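Local coordinates for bifunctional thiamine biosynthesis protein ThiDN (Methanocaldococcus jannaschii DSM 2661, PDB 2PHP) that probably phosphorylates hydroxymethylpyrimidine and its phosphate and condenses the product with thiazole phosphate to thiamine monophosphate, the chain here being the C-terminal ThiN domain, at residues Gly34-Glu39 / Gly74-Ile79; Met97-Asp102 / Lys172-Ile177. One frame throughout, in Å; residues are numbered along the deposited sequence.

In the fold
Strands 37-40 and 95-100, antiparallel neighbours in the mixed sheet of the ThiN domain, carry the two contacts, a worked example of an alpha/beta core with helices packed on both faces of one sheet. Interaction 1 sets helix 77-87 on one face through the first strand; interaction 2 sets helix 167-185 on the other face through the second. Their centres lie about 15 Å apart, on opposite sides of the chain's centre, and they follow in series along the chain. N98 ties them: its side chain probably hydrogen-bonds both N36 N and G34 O, so the approach to the first strand is fastened directly to the second.

Interaction 1 (Gly34-Glu39 / Gly74-Ile79); sequences GSNIAE and GASEHI
A38 and I79 bring the two backbones closest, with 6.7 Å between their CA atoms, where a residue of strand 37-40 meets the first turn of helix 77-87. The apolar part of the contact is one methyl against another: A38 CB sits 3.7 Å from I79 CG2, and I79 CB is only slightly farther from the same methyl. With CG2 anti to the backbone N and CG1 anti to the carbonyl carbon (chi1 -59°), it is the short branch of I79 that A38 meets. This is helix-on-sheet packing at the start of a helix, within a ThiN domain of the AraD-like clan; I79 also rests on C96 and N98 of the adjoining strand. S76 occupies the N-cap position and accepts from I79 N through OG, although the place of that hydroxyl is less certain. Beside it, N36 reaches out with CG anti to the backbone N (chi1 -159°), and its ND2 comes 3.9 Å from S76 CB, a packing contact. The other end of the amide turns back: OD1 accepts from I37 N at 2.7 Å in a bent bond (130°), the donor tilted out of the carbonyl plane, and also takes L53 N from strand 50-53. A leucine in place of N36 would probably leave both I37 N and L53 N without that acceptor and this segment less firmly tied to strand 50-53.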
loop_
_atom_site.group_PDB
_atom_site.type_symbol
_atom_site.label_atom_id
_atom_site.label_comp_id
_atom_site.label_asym_id
_atom_site.label_seq_id
_atom_site.Cartn_x
_atom_site.Cartn_y
_atom_site.Cartn_z
ATOM N N GLY B 34 -16.028 -1.520 -7.174
ATOM C CA GLY B 34 -14.751 -0.895 -7.466
ATOM C C GLY B 34 -14.548 -0.695 -8.956
ATOM O O GLY B 34 -15.209 -1.336 -9.768
ATOM N N SER B 35 -13.625 0.187 -9.321
ATOM C CA SER B 35 -13.350 0.449 -10.728
ATOM C C SER B 35 -12.003 -0.115 -11.143
ATOM O O SER B 35 -11.136 -0.367 -10.310
ATOM C CB SER B 35 -13.310 1.954 -11.007
ATOM O OG SER B 35 -14.522 2.588 -10.676
ATOM N N ASN B 36 -11.830 -0.307 -12.443
ATOM C CA ASN B 36 -10.547 -0.760 -12.959
ATOM C C ASN B 36 -10.372 -0.061 -14.297
ATOM O O ASN B 36 -11.347 0.400 -14.896
ATOM C CB ASN B 36 -10.513 -2.281 -13.148
ATOM C CG ASN B 36 -9.077 -2.831 -13.196
ATOM O OD1 ASN B 36 -8.108 -2.078 -13.371
ATOM N ND2 ASN B 36 -8.942 -4.144 -13.044
ATOM N N ILE B 37 -9.136 0.056 -14.751
ATOM C CA ILE B 37 -8.870 0.690 -16.032
ATOM C C ILE B 37 -7.945 -0.258 -16.792
ATOM O O ILE B 37 -6.979 -0.792 -16.228
ATOM C CB ILE B 37 -8.231 2.094 -15.848
ATOM C CG1 ILE B 37 -8.063 2.775 -17.213
ATOM C CG2 ILE B 37 -6.913 1.980 -15.116
ATOM C CD1 ILE B 37 -7.780 4.254 -17.132
ATOM N N ALA B 38 -8.266 -0.482 -18.063
ATOM C CA ALA B 38 -7.512 -1.395 -18.903
ATOM C C ALA B 38 -7.217 -0.843 -20.292
ATOM O O ALA B 38 -7.934 0.021 -20.814
ATOM C CB ALA B 38 -8.269 -2.709 -19.034
ATOM N N GLU B 39 -6.154 -1.363 -20.890
ATOM C CA GLU B 39 -5.759 -0.956 -22.229
ATOM C C GLU B 39 -5.126 -2.164 -22.900
ATOM O O GLU B 39 -4.385 -2.929 -22.269
ATOM C CB GLU B 39 -4.762 0.200 -22.180
ATOM C CG GLU B 39 -4.507 0.842 -23.549
ATOM C CD GLU B 39 -3.521 2.004 -23.486
ATOM O OE1 GLU B 39 -3.743 2.938 -22.678
ATOM O OE2 GLU B 39 -2.526 1.992 -24.250
ATOM N N GLY B 74 -3.246 -9.346 -18.685
ATOM C CA GLY B 74 -4.043 -10.476 -18.272
ATOM C C GLY B 74 -4.683 -10.279 -16.917
ATOM O O GLY B 74 -5.373 -11.158 -16.424
ATOM N N ALA B 75 -4.471 -9.121 -16.306
ATOM C CA ALA B 75 -5.066 -8.882 -14.994
ATOM C C ALA B 75 -6.594 -8.905 -15.009
ATOM O O ALA B 75 -7.204 -9.473 -14.106
ATOM C CB ALA B 75 -4.574 -7.560 -14.397
ATOM N N SER B 76 -7.216 -8.317 -16.034
ATOM C CA SER B 76 -8.680 -8.261 -16.082
ATOM C C SER B 76 -9.427 -8.875 -17.274
ATOM O O SER B 76 -9.544 -8.255 -18.326
ATOM C CB SER B 76 -9.138 -6.797 -15.922
ATOM O OG SER B 76 -10.556 -6.688 -15.965
ATOM N N GLU B 77 -9.955 -10.083 -17.098
ATOM C CA GLU B 77 -10.728 -10.721 -18.160
ATOM C C GLU B 77 -12.014 -9.929 -18.400
ATOM O O GLU B 77 -12.437 -9.740 -19.538
ATOM C CB GLU B 77 -11.089 -12.153 -17.776
ATOM C CG GLU B 77 -9.954 -13.136 -17.955
ATOM C CD GLU B 77 -10.194 -14.437 -17.224
ATOM O OE1 GLU B 77 -11.284 -15.019 -17.402
ATOM O OE2 GLU B 77 -9.290 -14.876 -16.473
ATOM N N HIS B 78 -12.617 -9.460 -17.310
ATOM C CA HIS B 78 -13.863 -8.696 -17.351
ATOM C C HIS B 78 -13.829 -7.496 -18.301
ATOM O O HIS B 78 -14.584 -7.458 -19.268
ATOM C CB HIS B 78 -14.225 -8.225 -15.939
ATOM C CG HIS B 78 -15.529 -7.492 -15.860
ATOM N ND1 HIS B 78 -16.746 -8.122 -15.993
ATOM C CD2 HIS B 78 -15.799 -6.175 -15.678
ATOM C CE1 HIS B 78 -17.714 -7.223 -15.898
ATOM N NE2 HIS B 78 -17.166 -6.037 -15.708
ATOM N N ILE B 79 -12.968 -6.516 -18.027
ATOM C CA ILE B 79 -12.874 -5.337 -18.888
ATOM C C ILE B 79 -12.267 -5.718 -20.241
ATOM O O ILE B 79 -12.491 -5.042 -21.244
ATOM C CB ILE B 79 -11.998 -4.222 -18.250
ATOM C CG1 ILE B 79 -12.569 -3.798 -16.894
ATOM C CG2 ILE B 79 -11.933 -3.018 -19.177
ATOM C CD1 ILE B 79 -13.909 -3.116 -16.971
#

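Interaction 2 (Met97-Asp102 / Lys172-Ile177); sequences MNIKYD and KKVEVI
Apolar contacts come first, and V174 is at their centre. Its CG2 methyl, anti to the carbonyl carbon, meets two residues of strand 95-100 at once: the selenium of M97, a selenomethionine, at 4.0 Å, and I99 CG2 at 4.3 Å. The M97 chain is extended throughout, which carries SE out to the helix, and it crosses the valine side chain at about a right angle. I99 uses both branches. Its CG1 lies between the backbone N and the carbonyl carbon (chi1 68°), and the extended arm ends with CD1 at 4.1 Å from I177 CG2, one helical turn beyond V174. Strand and helix run nearly parallel, at 10°, with their short axes 10.6 Å apart at closest; I99 and V174 have the nearest CA atoms. This is helix-on-sheet packing of an alpha/beta domain: helix 167-185, the chain's last, lies along strand 95-100 on one face of the mixed sheet.

Polar groups of both segments turn to other partners. On the helix, K173 forms a salt bridge with D146 and also donates to L163 O. D102, at the N-cap of helix 103-109, accepts from L105 N through OD1, and that helix lends L105 and L109 to the surroundings of I177.

Because the four touching residues are buried and apolar, attachment between these two segments probably rests on apolar burial, the helix's polar ties lying elsewhere.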
loop_
_atom_site.group_PDB
_atom_site.type_symbol
_atom_site.label_atom_id
_atom_site.label_comp_id
_atom_site.label_asym_id
_atom_site.label_seq_id
_atom_site.Cartn_x
_atom_site.Cartn_y
_atom_site.Cartn_z
HETATM N N MSE B 97 -12.682 1.959 -18.860
HETATM C CA MSE B 97 -12.716 2.094 -17.407
HETATM C C MSE B 97 -14.174 2.093 -16.970
HETATM O O MSE B 97 -14.992 2.796 -17.565
HETATM C CB MSE B 97 -12.071 3.405 -16.965
HETATM C CG MSE B 97 -12.242 3.671 -15.481
HETATM SE SE MSE B 97 -11.295 5.240 -14.897
HETATM C CE MSE B 97 -11.461 5.040 -12.979
ATOM N N ASN B 98 -14.509 1.311 -15.947
ATOM C CA ASN B 98 -15.886 1.288 -15.472
ATOM C C ASN B 98 -16.027 2.243 -14.296
ATOM O O ASN B 98 -15.159 2.286 -13.428
ATOM C CB ASN B 98 -16.311 -0.126 -15.064
ATOM C CG ASN B 98 -15.524 -0.666 -13.878
ATOM O OD1 ASN B 98 -14.311 -0.872 -13.962
ATOM N ND2 ASN B 98 -16.217 -0.898 -12.764
ATOM N N ILE B 99 -17.107 3.026 -14.291
ATOM C CA ILE B 99 -17.362 3.978 -13.213
ATOM C C ILE B 99 -18.804 3.868 -12.728
ATOM O O ILE B 99 -19.652 3.258 -13.390
ATOM C CB ILE B 99 -17.087 5.434 -13.654
ATOM C CG1 ILE B 99 -18.111 5.875 -14.698
ATOM C CG2 ILE B 99 -15.677 5.544 -14.226
ATOM C CD1 ILE B 99 -17.907 7.315 -15.154
ATOM N N LYS B 100 -19.072 4.444 -11.565
ATOM C CA LYS B 100 -20.399 4.381 -10.984
ATOM C C LYS B 100 -21.476 4.968 -11.900
ATOM O O LYS B 100 -21.267 5.976 -12.584
ATOM C CB LYS B 100 -20.395 5.092 -9.637
ATOM C CG LYS B 100 -21.700 5.020 -8.885
ATOM C CD LYS B 100 -21.655 5.927 -7.666
ATOM C CE LYS B 100 -22.900 5.762 -6.809
ATOM N NZ LYS B 100 -22.854 6.706 -5.665
ATOM N N TYR B 101 -22.632 4.316 -11.911
ATOM C CA TYR B 101 -23.755 4.734 -12.735
ATOM C C TYR B 101 -24.682 5.718 -12.029
ATOM O O TYR B 101 -24.818 5.685 -10.814
ATOM C CB TYR B 101 -24.566 3.509 -13.146
ATOM C CG TYR B 101 -25.912 3.851 -13.742
ATOM C CD1 TYR B 101 -26.037 4.182 -15.093
ATOM C CD2 TYR B 101 -27.066 3.835 -12.957
ATOM C CE1 TYR B 101 -27.277 4.479 -15.648
ATOM C CE2 TYR B 101 -28.309 4.131 -13.500
ATOM C CZ TYR B 101 -28.410 4.448 -14.847
ATOM O OH TYR B 101 -29.645 4.708 -15.402
ATOM N N ASP B 102 -25.331 6.576 -12.812
ATOM C CA ASP B 102 -26.288 7.555 -12.290
ATOM C C ASP B 102 -27.155 8.059 -13.447
ATOM O O ASP B 102 -26.642 8.649 -14.397
ATOM C CB ASP B 102 -25.566 8.729 -11.627
ATOM C CG ASP B 102 -26.531 9.786 -11.088
ATOM O OD1 ASP B 102 -27.307 10.364 -11.883
ATOM O OD2 ASP B 102 -26.512 10.042 -9.870
ATOM N N LYS B 172 -9.303 11.260 -19.364
ATOM C CA LYS B 172 -9.661 12.648 -19.648
ATOM C C LYS B 172 -11.186 12.758 -19.735
ATOM O O LYS B 172 -11.765 13.691 -19.183
ATOM C CB LYS B 172 -9.012 13.118 -20.956
ATOM C CG LYS B 172 -7.486 13.227 -20.889
ATOM C CD LYS B 172 -7.032 14.281 -19.890
ATOM C CE LYS B 172 -5.513 14.387 -19.854
ATOM N NZ LYS B 172 -4.952 14.608 -21.223
ATOM N N LYS B 173 -11.832 11.805 -20.412
ATOM C CA LYS B 173 -13.293 11.810 -20.522
ATOM C C LYS B 173 -13.918 11.678 -19.131
ATOM O O LYS B 173 -14.869 12.399 -18.792
ATOM C CB LYS B 173 -13.790 10.657 -21.404
ATOM C CG LYS B 173 -13.394 10.767 -22.867
ATOM C CD LYS B 173 -13.937 9.597 -23.684
ATOM C CE LYS B 173 -13.293 9.530 -25.062
ATOM N NZ LYS B 173 -13.843 8.400 -25.859
ATOM N N VAL B 174 -13.384 10.747 -18.337
ATOM C CA VAL B 174 -13.870 10.514 -16.977
ATOM C C VAL B 174 -13.791 11.781 -16.123
ATOM O O VAL B 174 -14.669 12.036 -15.302
ATOM C CB VAL B 174 -13.069 9.390 -16.270
ATOM C CG1 VAL B 174 -13.358 9.407 -14.769
ATOM C CG2 VAL B 174 -13.439 8.028 -16.861
ATOM N N GLU B 175 -12.737 12.569 -16.311
ATOM C CA GLU B 175 -12.586 13.806 -15.552
ATOM C C GLU B 175 -13.713 14.778 -15.904
ATOM O O GLU B 175 -14.255 15.457 -15.037
ATOM C CB GLU B 175 -11.235 14.450 -15.855
ATOM C CG GLU B 175 -11.027 15.821 -15.223
ATOM C CD GLU B 175 -9.659 16.386 -15.539
ATOM O OE1 GLU B 175 -9.259 16.327 -16.720
ATOM O OE2 GLU B 175 -8.987 16.893 -14.616
ATOM N N VAL B 176 -14.061 14.840 -17.183
ATOM C CA VAL B 176 -15.131 15.720 -17.630
ATOM C C VAL B 176 -16.429 15.275 -16.958
ATOM O O VAL B 176 -17.171 16.098 -16.413
ATOM C CB VAL B 176 -15.295 15.656 -19.172
ATOM C CG1 VAL B 176 -16.518 16.457 -19.608
ATOM C CG2 VAL B 176 -14.036 16.194 -19.848
ATOM N N ILE B 177 -16.682 13.968 -16.988
ATOM C CA ILE B 177 -17.877 13.395 -16.388
ATOM C C ILE B 177 -17.915 13.668 -14.887
ATOM O O ILE B 177 -18.961 14.013 -14.333
ATOM C CB ILE B 177 -17.935 11.863 -16.622
ATOM C CG1 ILE B 177 -18.135 11.569 -18.108
ATOM C CG2 ILE B 177 -19.056 11.241 -15.799
ATOM C CD1 ILE B 177 -18.081 10.094 -18.455
#